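Local coordinates for protein epidermin leader peptide processing serine protease EpiP (Staphylococcus aureus subsp. aureus, PDB 3QFH) that probably acts as a subtilisin-like serine endopeptidase that cuts the leader peptide from the precursor of the lantibiotic epidermin, at residues T369-N372 with Y376-Q379; S182-A187 with A385-S390; D281-D284 with Q289-K292; K251-E256 with L293-Q298; Y400-E403 with D407-I410. All blocks are in the same frame, centred on the assembly; numbering follows the deposited sequence.

Interaction 1 of 5, residues T369-N372 with Y376-Q379; sequences TTAN and YIYQ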
# COMPACT_ATOMS: atom_id res chain seq x y z
N THR A 369 -10.78 -2.62 -13.80
CA THR A 369 -9.41 -3.08 -13.65
C THR A 369 -9.30 -4.55 -13.94
O THR A 369 -10.32 -5.22 -14.18
CB THR A 369 -8.84 -2.73 -12.23
OG1 THR A 369 -7.41 -2.89 -12.21
CG2 THR A 369 -9.50 -3.56 -11.13
N THR A 370 -8.07 -5.04 -13.97
CA THR A 370 -7.78 -6.44 -14.19
C THR A 370 -8.22 -7.29 -13.00
O THR A 370 -7.96 -6.94 -11.84
CB THR A 370 -6.26 -6.65 -14.37
OG1 THR A 370 -5.56 -6.02 -13.29
CG2 THR A 370 -5.81 -6.05 -15.68
N ALA A 371 -8.84 -8.42 -13.31
CA ALA A 371 -9.33 -9.36 -12.31
C ALA A 371 -8.51 -10.65 -12.26
O ALA A 371 -7.81 -11.03 -13.21
CB ALA A 371 -10.83 -9.65 -12.54
N ASN A 372 -8.64 -11.33 -11.14
CA ASN A 372 -7.92 -12.55 -10.88
C ASN A 372 -8.47 -13.80 -11.62
O ASN A 372 -8.07 -14.94 -11.32
CB ASN A 372 -7.88 -12.74 -9.36
CG ASN A 372 -6.89 -13.76 -8.93
OD1 ASN A 372 -5.81 -13.90 -9.55
ND2 ASN A 372 -7.22 -14.49 -7.85
N TYR A 376 -11.78 -8.92 -16.37
CA TYR A 376 -11.89 -7.60 -15.77
C TYR A 376 -13.00 -7.52 -14.73
O TYR A 376 -13.88 -8.36 -14.68
CB TYR A 376 -12.08 -6.55 -16.89
CG TYR A 376 -10.98 -6.74 -17.91
CD1 TYR A 376 -9.73 -6.22 -17.70
CD2 TYR A 376 -11.18 -7.57 -19.03
CE1 TYR A 376 -8.70 -6.46 -18.58
CE2 TYR A 376 -10.16 -7.82 -19.93
CZ TYR A 376 -8.92 -7.25 -19.70
OH TYR A 376 -7.88 -7.49 -20.57
N ILE A 377 -12.91 -6.51 -13.88
CA ILE A 377 -13.88 -6.29 -12.83
C ILE A 377 -13.97 -4.80 -12.52
O ILE A 377 -13.00 -4.06 -12.70
CB ILE A 377 -13.47 -7.10 -11.55
CG1 ILE A 377 -14.54 -7.02 -10.46
CG2 ILE A 377 -12.17 -6.58 -11.00
CD1 ILE A 377 -14.22 -7.89 -9.19
N TYR A 378 -15.14 -4.37 -12.05
CA TYR A 378 -15.39 -2.99 -11.62
C TYR A 378 -15.32 -2.93 -10.08
O TYR A 378 -16.04 -3.67 -9.40
CB TYR A 378 -16.78 -2.51 -12.09
CG TYR A 378 -16.80 -2.04 -13.52
CD1 TYR A 378 -16.42 -0.74 -13.84
CD2 TYR A 378 -17.20 -2.88 -14.57
CE1 TYR A 378 -16.41 -0.29 -15.15
CE2 TYR A 378 -17.19 -2.42 -15.90
CZ TYR A 378 -16.79 -1.12 -16.17
OH TYR A 378 -16.76 -0.62 -17.42
N GLN A 379 -14.43 -2.09 -9.55
CA GLN A 379 -14.28 -1.93 -8.10
C GLN A 379 -14.10 -0.45 -7.75
O GLN A 379 -14.05 0.41 -8.63
CB GLN A 379 -13.09 -2.73 -7.60
CG GLN A 379 -13.28 -4.23 -7.68
CD GLN A 379 -14.06 -4.78 -6.52
OE1 GLN A 379 -13.53 -4.91 -5.43
NE2 GLN A 379 -15.31 -5.12 -6.76

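Interaction 2 of 5, residues S182-A187 with A385-S390; sequences SGQTSA and ATPKVS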
# COMPACT_ATOMS: atom_id res chain seq x y z
N SER A 182 -2.43 -4.19 -9.40
CA SER A 182 -1.38 -4.29 -10.41
C SER A 182 -1.81 -3.77 -11.76
O SER A 182 -0.99 -3.23 -12.52
CB SER A 182 -0.94 -5.73 -10.54
OG SER A 182 -0.47 -6.20 -9.30
N GLY A 183 -3.08 -3.96 -12.08
CA GLY A 183 -3.61 -3.46 -13.33
C GLY A 183 -3.57 -1.94 -13.43
O GLY A 183 -3.28 -1.39 -14.51
N GLN A 184 -3.80 -1.26 -12.30
CA GLN A 184 -3.79 0.19 -12.27
C GLN A 184 -2.40 0.78 -12.51
O GLN A 184 -2.28 1.85 -13.10
CB GLN A 184 -4.37 0.74 -10.97
CG GLN A 184 -5.90 0.44 -10.80
CD GLN A 184 -6.72 1.04 -11.93
OE1 GLN A 184 -6.96 2.24 -11.98
NE2 GLN A 184 -7.17 0.20 -12.84
N THR A 185 -1.35 0.08 -12.11
CA THR A 185 -0.00 0.57 -12.32
C THR A 185 0.58 0.09 -13.64
O THR A 185 1.24 0.84 -14.33
CB THR A 185 1.01 0.07 -11.23
OG1 THR A 185 1.05 -1.36 -11.20
CG2 THR A 185 0.69 0.57 -9.86
N SER A 186 0.29 -1.15 -14.00
CA SER A 186 1.03 -1.79 -15.08
C SER A 186 0.31 -2.49 -16.23
O SER A 186 0.98 -3.11 -17.07
CB SER A 186 1.93 -2.83 -14.39
OG SER A 186 2.65 -2.28 -13.29
N ALA A 187 -1.01 -2.46 -16.29
CA ALA A 187 -1.72 -3.14 -17.38
C ALA A 187 -1.25 -2.58 -18.72
O ALA A 187 -1.14 -1.37 -18.88
CB ALA A 187 -3.24 -2.98 -17.25
N ALA A 385 -6.85 4.14 -6.29
CA ALA A 385 -6.30 5.48 -6.55
C ALA A 385 -4.77 5.51 -6.33
O ALA A 385 -4.02 6.12 -7.09
CB ALA A 385 -6.99 6.48 -5.63
N THR A 386 -4.31 4.81 -5.31
CA THR A 386 -2.92 4.80 -4.90
C THR A 386 -1.96 4.28 -5.98
O THR A 386 -0.91 4.88 -6.19
CB THR A 386 -2.78 3.99 -3.57
OG1 THR A 386 -3.63 4.58 -2.58
CG2 THR A 386 -1.38 4.01 -3.05
N PRO A 387 -2.32 3.17 -6.66
CA PRO A 387 -1.41 2.69 -7.71
C PRO A 387 -1.22 3.66 -8.85
O PRO A 387 -0.17 3.60 -9.53
CB PRO A 387 -2.07 1.39 -8.21
CG PRO A 387 -3.47 1.44 -7.66
CD PRO A 387 -3.36 2.18 -6.37
N LYS A 388 -2.21 4.54 -9.07
CA LYS A 388 -2.11 5.58 -10.11
C LYS A 388 -0.99 6.57 -9.78
O LYS A 388 -0.21 6.99 -10.67
CB LYS A 388 -3.46 6.31 -10.27
CG LYS A 388 -4.59 5.44 -10.83
CD LYS A 388 -5.83 6.29 -11.10
CE LYS A 388 -6.96 5.47 -11.72
NZ LYS A 388 -7.43 4.43 -10.79
N VAL A 389 -0.90 6.93 -8.50
CA VAL A 389 0.14 7.81 -8.00
C VAL A 389 1.48 7.10 -8.02
O VAL A 389 2.49 7.70 -8.41
CB VAL A 389 -0.18 8.35 -6.60
CG1 VAL A 389 1.00 9.13 -6.01
CG2 VAL A 389 -1.47 9.20 -6.63
N SER A 390 1.52 5.82 -7.61
CA SER A 390 2.79 5.07 -7.65
C SER A 390 3.31 5.01 -9.09
O SER A 390 4.50 5.23 -9.36
CB SER A 390 2.64 3.64 -7.11
OG SER A 390 2.32 3.62 -5.73

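Interaction 3 of 5, residues D281-D284 with Q289-K292; sequences DGID and QKLK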
# COMPACT_ATOMS: atom_id res chain seq x y z
N ASP A 281 -12.89 4.73 5.28
CA ASP A 281 -14.01 4.85 6.22
C ASP A 281 -14.62 6.22 6.25
O ASP A 281 -15.43 6.52 7.11
CB ASP A 281 -13.51 4.45 7.60
CG ASP A 281 -13.05 3.02 7.64
OD1 ASP A 281 -13.85 2.14 7.29
OD2 ASP A 281 -11.89 2.77 7.99
N GLY A 282 -14.23 7.07 5.30
CA GLY A 282 -14.76 8.42 5.21
C GLY A 282 -14.57 9.26 6.45
O GLY A 282 -15.41 10.11 6.76
N ILE A 283 -13.48 9.07 7.17
CA ILE A 283 -13.30 9.86 8.39
C ILE A 283 -12.16 10.89 8.30
O ILE A 283 -11.16 10.70 7.59
CB ILE A 283 -13.09 8.95 9.62
CG1 ILE A 283 -11.71 8.30 9.61
CG2 ILE A 283 -14.18 7.88 9.71
CD1 ILE A 283 -11.53 7.33 10.76
N ASP A 284 -12.37 12.01 8.99
CA ASP A 284 -11.37 13.05 9.14
C ASP A 284 -10.45 12.50 10.22
O ASP A 284 -10.83 12.39 11.39
CB ASP A 284 -12.01 14.37 9.58
CG ASP A 284 -11.00 15.53 9.73
OD1 ASP A 284 -11.44 16.69 9.65
OD2 ASP A 284 -9.78 15.30 9.91
N GLN A 289 -11.74 10.84 18.36
CA GLN A 289 -12.90 10.06 18.83
C GLN A 289 -13.38 9.09 17.77
O GLN A 289 -13.62 7.92 18.03
CB GLN A 289 -14.06 10.98 19.21
CG GLN A 289 -13.73 12.05 20.24
CD GLN A 289 -14.98 12.79 20.73
OE1 GLN A 289 -16.07 12.22 20.82
NE2 GLN A 289 -14.81 14.07 21.06
N LYS A 290 -13.52 9.60 16.55
CA LYS A 290 -13.99 8.78 15.45
C LYS A 290 -12.98 7.68 15.10
O LYS A 290 -13.38 6.61 14.65
CB LYS A 290 -14.30 9.65 14.24
CG LYS A 290 -15.18 8.97 13.21
CD LYS A 290 -15.80 9.98 12.26
CE LYS A 290 -16.80 10.89 12.98
NZ LYS A 290 -17.36 11.95 12.09
N LEU A 291 -11.69 7.92 15.31
CA LEU A 291 -10.67 6.89 15.04
C LEU A 291 -10.75 5.76 16.07
O LEU A 291 -10.79 4.60 15.70
CB LEU A 291 -9.25 7.47 15.02
CG LEU A 291 -8.77 8.21 13.77
CD1 LEU A 291 -7.33 8.68 13.96
CD2 LEU A 291 -8.86 7.32 12.55
N LYS A 292 -10.78 6.10 17.35
CA LYS A 292 -10.89 5.09 18.43
C LYS A 292 -12.08 4.16 18.18
O LYS A 292 -12.03 2.98 18.47
CB LYS A 292 -11.06 5.74 19.80
CG LYS A 292 -9.93 6.68 20.20
CD LYS A 292 -10.11 7.14 21.65
CE LYS A 292 -9.28 8.38 21.95
NZ LYS A 292 -7.82 8.21 21.67
O HOH W 1 -14.86 12.43 10.02

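Interaction 4 of 5, residues K251-E256 with L293-Q298; sequences KDEKVE and LQREYQ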
# COMPACT_ATOMS: atom_id res chain seq x y z
N LYS A 251 0.74 -3.30 26.43
CA LYS A 251 -0.63 -3.71 26.19
C LYS A 251 -1.13 -3.17 24.84
O LYS A 251 -2.20 -3.54 24.38
CB LYS A 251 -1.52 -3.19 27.33
CG LYS A 251 -0.91 -3.43 28.71
CD LYS A 251 -1.75 -2.92 29.90
CE LYS A 251 -2.06 -1.40 29.85
NZ LYS A 251 -3.22 -1.05 28.97
N ASP A 252 -0.35 -2.29 24.21
CA ASP A 252 -0.73 -1.69 22.94
C ASP A 252 -0.04 -2.43 21.78
O ASP A 252 0.41 -3.56 21.97
CB ASP A 252 -0.40 -0.19 22.95
CG ASP A 252 1.09 0.08 23.11
OD1 ASP A 252 1.91 -0.88 23.15
OD2 ASP A 252 1.46 1.27 23.20
N GLU A 253 0.03 -1.81 20.61
CA GLU A 253 0.63 -2.45 19.43
C GLU A 253 1.91 -1.72 19.00
O GLU A 253 2.22 -1.58 17.82
CB GLU A 253 -0.43 -2.55 18.34
CG GLU A 253 -1.66 -3.33 18.88
CD GLU A 253 -2.91 -3.20 18.07
OE1 GLU A 253 -3.04 -2.25 17.27
OE2 GLU A 253 -3.80 -4.05 18.25
N LYS A 254 2.66 -1.31 20.00
CA LYS A 254 3.90 -0.59 19.82
C LYS A 254 4.92 -1.23 18.89
O LYS A 254 5.49 -0.55 18.01
CB LYS A 254 4.54 -0.41 21.19
CG LYS A 254 5.91 0.25 21.22
CD LYS A 254 5.88 1.67 20.78
CE LYS A 254 7.17 2.41 21.18
NZ LYS A 254 7.25 3.76 20.56
N VAL A 255 5.17 -2.53 19.06
CA VAL A 255 6.21 -3.18 18.25
C VAL A 255 5.90 -3.12 16.76
O VAL A 255 6.79 -2.84 15.95
CB VAL A 255 6.50 -4.61 18.72
CG1 VAL A 255 7.52 -5.27 17.80
CG2 VAL A 255 7.03 -4.58 20.13
N GLU A 256 4.63 -3.34 16.41
CA GLU A 256 4.20 -3.28 15.04
C GLU A 256 4.33 -1.87 14.50
O GLU A 256 4.76 -1.67 13.38
CB GLU A 256 2.75 -3.74 14.87
CG GLU A 256 2.55 -5.23 14.78
CD GLU A 256 2.71 -5.99 16.08
OE1 GLU A 256 2.70 -5.37 17.18
OE2 GLU A 256 2.81 -7.23 15.98
N LEU A 293 -13.15 4.72 17.62
CA LEU A 293 -14.36 3.97 17.32
C LEU A 293 -14.13 2.85 16.27
O LEU A 293 -14.92 1.92 16.18
CB LEU A 293 -15.45 4.94 16.85
CG LEU A 293 -16.88 4.47 16.98
CD1 LEU A 293 -17.18 4.11 18.44
CD2 LEU A 293 -17.81 5.57 16.50
N GLN A 294 -13.04 2.95 15.50
CA GLN A 294 -12.71 1.91 14.51
C GLN A 294 -12.18 0.63 15.17
O GLN A 294 -12.25 -0.45 14.58
CB GLN A 294 -11.70 2.43 13.48
CG GLN A 294 -12.16 3.69 12.76
CD GLN A 294 -13.56 3.53 12.19
OE1 GLN A 294 -13.89 2.52 11.57
NE2 GLN A 294 -14.40 4.54 12.40
N ARG A 295 -11.62 0.76 16.37
CA ARG A 295 -11.13 -0.40 17.12
C ARG A 295 -11.96 -0.62 18.39
O ARG A 295 -11.58 -1.44 19.23
CB ARG A 295 -9.66 -0.21 17.52
CG ARG A 295 -8.69 -0.22 16.37
CD ARG A 295 -8.59 -1.60 15.68
NE ARG A 295 -8.11 -2.66 16.57
CZ ARG A 295 -6.83 -2.85 16.90
NH1 ARG A 295 -6.50 -3.86 17.70
NH2 ARG A 295 -5.88 -2.05 16.45
N GLU A 296 -13.07 0.10 18.52
CA GLU A 296 -13.92 0.01 19.71
C GLU A 296 -13.02 0.09 20.93
O GLU A 296 -13.10 -0.74 21.85
CB GLU A 296 -14.72 -1.30 19.70
CG GLU A 296 -15.52 -1.55 18.41
CD GLU A 296 -16.31 -2.85 18.44
OE1 GLU A 296 -16.28 -3.55 19.47
OE2 GLU A 296 -16.97 -3.17 17.42
N TYR A 297 -12.15 1.09 20.94
CA TYR A 297 -11.15 1.25 21.98
C TYR A 297 -11.51 2.31 23.02
O TYR A 297 -11.82 3.45 22.67
CB TYR A 297 -9.84 1.62 21.29
CG TYR A 297 -8.68 1.88 22.21
CD1 TYR A 297 -7.96 0.82 22.75
CD2 TYR A 297 -8.28 3.18 22.51
CE1 TYR A 297 -6.88 1.05 23.59
CE2 TYR A 297 -7.20 3.41 23.34
CZ TYR A 297 -6.50 2.35 23.87
OH TYR A 297 -5.43 2.58 24.70
N GLN A 298 -11.46 1.91 24.30
CA GLN A 298 -11.78 2.82 25.42
C GLN A 298 -10.59 3.08 26.37
O GLN A 298 -10.80 3.53 27.50
CB GLN A 298 -12.98 2.29 26.25
CG GLN A 298 -14.34 2.23 25.52
CD GLN A 298 -14.54 0.96 24.71
OE1 GLN A 298 -14.19 -0.14 25.16
NE2 GLN A 298 -15.15 1.10 23.53

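Interaction 5 of 5, residues Y400-E403 with D407-I410; sequences YHLE and DKAI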
# COMPACT_ATOMS: atom_id res chain seq x y z
N TYR A 400 12.62 12.47 -15.85
CA TYR A 400 13.55 13.54 -15.47
C TYR A 400 14.85 13.02 -14.85
O TYR A 400 15.68 13.81 -14.41
CB TYR A 400 12.83 14.52 -14.52
CG TYR A 400 11.56 15.05 -15.13
CD1 TYR A 400 10.34 14.48 -14.82
CD2 TYR A 400 11.58 16.06 -16.08
CE1 TYR A 400 9.16 14.94 -15.39
CE2 TYR A 400 10.40 16.52 -16.68
CZ TYR A 400 9.19 15.95 -16.31
OH TYR A 400 8.00 16.38 -16.87
N HIS A 401 15.01 11.69 -14.85
CA HIS A 401 16.21 11.02 -14.37
C HIS A 401 16.51 11.37 -12.92
O HIS A 401 17.62 11.82 -12.60
CB HIS A 401 17.41 11.38 -15.25
CG HIS A 401 17.12 11.27 -16.71
ND1 HIS A 401 16.79 10.08 -17.32
CD2 HIS A 401 17.09 12.20 -17.69
CE1 HIS A 401 16.57 10.28 -18.60
NE2 HIS A 401 16.75 11.56 -18.86
N LEU A 402 15.54 11.13 -12.04
CA LEU A 402 15.67 11.48 -10.62
C LEU A 402 15.99 10.28 -9.73
O LEU A 402 15.70 10.29 -8.53
CB LEU A 402 14.36 12.12 -10.15
CG LEU A 402 13.86 13.25 -11.04
CD1 LEU A 402 12.52 13.79 -10.55
CD2 LEU A 402 14.90 14.37 -11.12
N GLU A 403 16.58 9.25 -10.32
CA GLU A 403 16.90 8.04 -9.56
C GLU A 403 17.75 8.32 -8.31
O GLU A 403 17.48 7.74 -7.25
CB GLU A 403 17.49 6.99 -10.50
CG GLU A 403 16.38 6.41 -11.43
CD GLU A 403 16.79 6.20 -12.90
OE1 GLU A 403 17.99 6.32 -13.23
OE2 GLU A 403 15.87 5.94 -13.74
N ASP A 407 13.12 12.27 -3.81
CA ASP A 407 12.25 13.30 -3.21
C ASP A 407 11.93 14.39 -4.23
O ASP A 407 10.88 15.03 -4.13
CB ASP A 407 12.86 13.94 -1.94
CG ASP A 407 11.94 15.01 -1.29
OD1 ASP A 407 10.68 14.95 -1.45
OD2 ASP A 407 12.47 15.93 -0.61
N LYS A 408 12.83 14.61 -5.19
CA LYS A 408 12.58 15.56 -6.27
C LYS A 408 11.40 15.10 -7.11
O LYS A 408 10.73 15.91 -7.73
CB LYS A 408 13.79 15.73 -7.19
CG LYS A 408 15.03 16.35 -6.56
CD LYS A 408 16.07 16.60 -7.64
CE LYS A 408 17.38 17.10 -7.06
NZ LYS A 408 18.40 17.25 -8.10
N ALA A 409 11.18 13.79 -7.19
CA ALA A 409 10.03 13.24 -7.93
C ALA A 409 8.75 13.58 -7.20
O ALA A 409 7.76 13.96 -7.80
CB ALA A 409 10.15 11.72 -8.08
N ILE A 410 8.78 13.43 -5.88
CA ILE A 410 7.62 13.76 -5.05
C ILE A 410 7.28 15.25 -5.18
O ILE A 410 6.14 15.59 -5.37
CB ILE A 410 7.88 13.42 -3.58
CG1 ILE A 410 8.12 11.92 -3.44
CG2 ILE A 410 6.71 13.84 -2.71
CD1 ILE A 410 8.64 11.52 -2.06

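Interaction 1 of 5, residues T369-N372 with Y376-Q379
Ala371 lays its methyl against the branch methyl of Ile377, CB to CG2 at 3.7 Å, just past the last ladder rung of a two-stranded antiparallel hairpin, 367-370 with 376-379. Thr369 and Ile377 form its hydrogen-bonded pair. Thr369 N reaches Ile377 O at 2.9 Å, and Ile377 N returns to Thr369 O over 2.9 Å. Their side chains lie alongside each other on one face of the hairpin, with CG2 of Thr369 4.0 Å from CG2 of Ile377. In Ile377, CG1 lies anti to the backbone N (chi1 -174°), which carries the long branch away and leaves CG2 to meet the neighbours. At the next, non-hydrogen-bonded pair the side chains of Thr370 and Tyr376 diverge. The Tyr376 ring presents its edge to Thr369 O, 3.7 Å from CD1, while CE1 touches Thr370 CG2 at 4.1 Å. The hydroxyls look elsewhere: Thr369 OG1 bonds to Met180 O, Thr370 OG1 to Thr179 O, and Tyr376 OH to Asp139 OD2. Across the hairpin, then, backbone bonds set the register and the methyls of Thr369, Ala371 and Ile377 pack along one face, while the buried threonine hydroxyls tie the strand to helix 177-186.

Interaction 2 of 5, residues S182-A187 with A385-S390
Two buried helices of the subtilisin-like core, 177-186 and 382-400, run side by side here, and Pro387 packs its ring against Gln184 and Thr185. The axes of the short segments approach to 7.9 Å; the two segments run in roughly the same direction, their axes 27° apart. Pro387 CG lies 3.5 Å from Gln184 CB, while Pro387 CB meets the methyl CG2 of Thr185 at 3.3 Å, tighter than usual for two carbons. The same methyl sits 3.2 Å from Pro387 O. It faces the proline because the Thr185 hydroxyl is turned between backbone N and carbonyl carbon (chi1 58°), toward its own helix, where OG1 shares a hydrogen bond with Ser186 OG. Pro387 belongs to the Gly-Thr-Ser-Leu-Ala-Thr-Pro sequence that in subtilases carries the nucleophilic serine, probably Ser383. The partner helix starts at His177, the likely triad histidine; both helices lead away from the presumed active site, and this contact joins them. Beside the proline, Gln184 bends at its second torsion and runs alongside Lys388. Lys388 NZ donates to Gln184 OE1 16° off the carbonyl plane; the 2.5 Å separation is unusually short and its exact value doubtful. NZ also has a salt bridge with Asp104 and hydrogen bonds to Leu384 O and Pro341 O, a polar setting for a buried ammonium group. The other end of the Gln184 amide, NE2, bonds to Thr369 OG1, consistent with this orientation of the amide.

Interaction 3 of 5, residues D281-D284 with Q289-K292
Ile283 turns CG1 between its backbone N and carbonyl carbon (chi1 73°) and extends it, which sends CD1 toward Leu291 and leaves CG2 to lie along Lys290. Lys290 answers with CG anti to its own N (chi1 -162°), which lays its methylenes along the isoleucine in the opposite sense. CD of Lys290 comes to 3.7 Å from Ile283 CG2, and CG follows at 3.8 Å from the same methyl. The second meeting is harder: Ile283 CD1 and Leu291 CD2 are modelled at 3.2 Å, shorter than methyls normally approach, and the exact value is doubtful. The leucine side chain crosses the isoleucine at a slant. All this takes place where the chain leaves strand 273-277 of the central parallel sheet, passes through a loop and enters the short helix 288-292; Ile283 joins that loop to the helix that follows it. Tyr238 of strand 237-241 touches both Ile283 and Leu291, adding to the apolar cluster. Asn330 OD1 accepts from the backbone N of Asp281 and of Ile283, which bridges two backbone N-H groups of the loop. Further out, the Lys290 chain bends at its third torsion and carries NZ to a water molecule, 3.3 Å away. That water also accepts from Asp284 N at 2.7 Å, linking helix and loop through solvent.

Interaction 4 of 5, residues K251-E256 with L293-Q298
Glu253 and Arg295 meet head-on, and this pair alone makes up the tight part of the contact. NH1 of Arg295 donates to Glu253 OE2 at 2.8 Å and NH2 to OE1 at 3.0 Å, an end-on salt bridge with one nitrogen for each oxygen. Both bonds are almost straight, and carboxylate and guanidinium are nearly coplanar, 17° apart, with the acid at the guanidinium edge. OE1 is met on its syn lone pair. Arg295 folds at its second and third torsions to bring the group round, whereas Glu253 is extended. Each end has a second tie: Arg295 NH2 to Tyr238 O and Glu253 OE1 to Ile240 N, which together would favour the ionised forms. Beyond this pair the segments scarcely touch. Leu293, Glu296 and Gln298 lie on the solvent side, and Tyr297 rests on Ile240. The bridge lies beside strand 237-241, bonded to its backbone, and links the start of helix 254-269, where Glu253 holds the N-cap position, to the loop between helix 288-292 and strand 302-306. Thr82 touches both partners, just beyond strand 73-78 of the propeptide-like sheet, against which Val255 also packs.

Interaction 5 of 5, residues Y400-E403 with D407-I410
The phenol oxygen of Tyr400, OH, is gripped by Ala438 O and Val441 N, while two residues on Leu402 sets its methyl CD1 down on Ala409 of the next helix. Between the two segments the contact is purely apolar. Leu402 CD1 does the touching: it lies 3.6 Å from the backbone N of Ala409, 3.7 Å from its CA and 4.0 Å from its methyl CB. At the preceding residue the same methyl is 4.1 Å from Lys408 CB and 3.8 Å from Lys408 C. CG of Leu402 stands anti to its carbonyl carbon (chi1 -50°), and with CD1 extended beyond it (chi2 177°) the branch reaches the helix. His401, with positive phi, is the residue at which the chain leaves helix 382-400, and Leu402, one residue later, faces helix 406-416. Ile396 touches both Leu402 and Ala409, and Ile397 also reaches Ala409, so the leucine closes the corner between two successive helices. Lys408 contributes only the root of its side chain; the extended remainder leads away from Leu402, and a glycerol, probably from the crystallisation liquor, lies nearby. With no polar bond between the segments, packing of a methyl on backbone and side-chain atoms holds the corner, and directional bonds such as that of Tyr400 act from outside it.

All five contacts fall within the subtilase part of the chain. Interactions 1 and 2 touch, their centres 13 Å apart: the hairpin leads directly into helix 382-400, and helix 177-186 lies against both. Along the sequence interactions 3, 4 and 1 all come between residues 187 and 385, the two sides of interaction 2. Interactions 3 and 4, 14 Å apart centre to centre, also touch, near strand 237-241. Interaction 5 comes last, its centre 37 Å from that of interaction 4, where helix 382-400 gives way to helix 406-416. One touching pair thus lies on helices leading from the probable active site, the other reaches, through interaction 4, the propeptide-like sheet.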